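Local atomic coordinates of unknown function protein VPA0580 (Vibrio parahaemolyticus, PDB entry 2QHQ), a protein that is of unknown function but belongs to the HopJ family of type III effectors, which suggests a role as a secreted effector. Residues D19-S24 with L81-R86. Residues are numbered along the deposited sequence; the frame is centred on the assembly and turned at random.
Sequences DALASS and LACFGR
Leu21 of helix 14-23 meets Ala82 and Cys83, consecutive residues late in helix 79-83, and its two methyl branches divide the contact between them. Traced outward, its CB leaves the helix toward the other segment and makes no approach there within 4.2 Å. CG continues the reach because it lies anti to the backbone N (chi1 175°), carrying the fork away from its own helix. At the fork the branches separate: CD1 comes up to the methyl of Ala82, 3.9 Å from its CB, whereas CD2 lies 3.7 Å from SG of Cys83. CD1 points nearly straight at the Ala82 methyl but meets it from the side; SG, in turn, points at CD2 and meets its flank. A chi1 of -75° turns the sulfur there, anti to the carbonyl carbon.

The backbones stay well apart, the closest CA pair being Leu21 and Ala82 at 7.7 Å, and no hydrogen bond crosses between the segments. Gly85, whose N bonds to Ala82 O at 2.9 Å, is the first residue to leave helical angles, with positive phi (54°), and takes the N-cap position of helix 86-92. Ile28 also packs on Leu21 and Pro25 on Ala82, so the loop following helix 14-23 contributes to the same apolar layer, while Cys83 O accepts a hydrogen bond from Thr33 OG1.

All three touching residues are buried, yet the segments bury just 105 Å² together. With aliphatic carbon and one sulfur as the sole direct contacts, van der Waals and hydrophobic packing, rather than directional bonding, join these helices within the HopJ-family region.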
# COMPACT_ATOMS: atom_id res chain seq x y z
N ASP B 19 5.55 14.45 -0.06
CA ASP B 19 5.13 15.59 -0.88
C ASP B 19 6.13 15.84 -2.02
O ASP B 19 5.73 16.10 -3.17
CB ASP B 19 4.97 16.84 -0.01
CG ASP B 19 3.75 16.78 0.90
OD1 ASP B 19 2.88 15.89 0.72
OD2 ASP B 19 3.64 17.67 1.77
N ALA B 20 7.41 15.76 -1.68
CA ALA B 20 8.47 15.94 -2.65
C ALA B 20 8.44 14.84 -3.71
O ALA B 20 8.55 15.10 -4.90
CB ALA B 20 9.82 15.98 -1.95
N LEU B 21 8.28 13.61 -3.25
CA LEU B 21 8.19 12.45 -4.14
C LEU B 21 7.02 12.60 -5.14
O LEU B 21 7.12 12.21 -6.30
CB LEU B 21 8.00 11.20 -3.29
CG LEU B 21 7.77 9.87 -4.02
CD1 LEU B 21 8.96 9.53 -4.93
CD2 LEU B 21 7.55 8.79 -3.00
N ALA B 22 5.92 13.16 -4.65
CA ALA B 22 4.71 13.38 -5.45
C ALA B 22 4.90 14.47 -6.51
O ALA B 22 4.31 14.40 -7.62
CB ALA B 22 3.53 13.73 -4.53
N SER B 23 5.70 15.48 -6.17
CA SER B 23 5.91 16.65 -7.02
C SER B 23 6.99 16.41 -8.08
O SER B 23 6.75 16.66 -9.28
CB SER B 23 6.28 17.87 -6.17
OG SER B 23 6.53 18.99 -7.00
N SER B 24 8.17 15.96 -7.64
CA SER B 24 9.31 15.72 -8.52
C SER B 24 10.00 14.38 -8.21
O SER B 24 11.12 14.36 -7.69
CB SER B 24 10.33 16.87 -8.43
OG SER B 24 9.76 18.10 -8.86
N LEU B 81 9.08 3.02 -7.73
CA LEU B 81 10.33 2.95 -8.50
C LEU B 81 11.23 4.16 -8.26
O LEU B 81 12.43 4.00 -8.09
CB LEU B 81 10.04 2.78 -9.99
CG LEU B 81 9.48 1.43 -10.41
CD1 LEU B 81 8.85 1.60 -11.81
CD2 LEU B 81 10.60 0.38 -10.45
N ALA B 82 10.63 5.35 -8.20
CA ALA B 82 11.39 6.58 -7.97
C ALA B 82 12.15 6.58 -6.63
O ALA B 82 13.21 7.22 -6.51
CB ALA B 82 10.49 7.80 -8.07
N CYS B 83 11.61 5.88 -5.63
CA CYS B 83 12.26 5.78 -4.32
C CYS B 83 13.63 5.09 -4.42
O CYS B 83 14.49 5.30 -3.56
CB CYS B 83 11.38 5.02 -3.34
SG CYS B 83 9.99 6.04 -2.75
N PHE B 84 13.82 4.26 -5.45
CA PHE B 84 15.14 3.65 -5.66
C PHE B 84 16.18 4.62 -6.22
O PHE B 84 17.35 4.24 -6.36
CB PHE B 84 15.07 2.42 -6.58
CG PHE B 84 14.38 1.23 -5.96
CD1 PHE B 84 15.12 0.26 -5.27
CD2 PHE B 84 13.00 1.07 -6.09
CE1 PHE B 84 14.48 -0.90 -4.73
CE2 PHE B 84 12.35 -0.07 -5.54
CZ PHE B 84 13.08 -1.04 -4.87
N GLY B 85 15.77 5.86 -6.52
CA GLY B 85 16.72 6.90 -6.97
C GLY B 85 17.54 6.43 -8.16
O GLY B 85 16.98 5.87 -9.12
N ARG B 86 18.86 6.62 -8.09
CA ARG B 86 19.76 6.29 -9.20
C ARG B 86 19.80 4.79 -9.55
O ARG B 86 20.10 4.45 -10.69
CB ARG B 86 21.19 6.77 -8.93
CG ARG B 86 21.36 8.27 -8.94
CD ARG B 86 22.81 8.64 -8.60
NE ARG B 86 22.90 10.04 -8.19
CZ ARG B 86 23.35 11.04 -8.96
NH1 ARG B 86 23.77 10.80 -10.20
NH2 ARG B 86 23.39 12.28 -8.49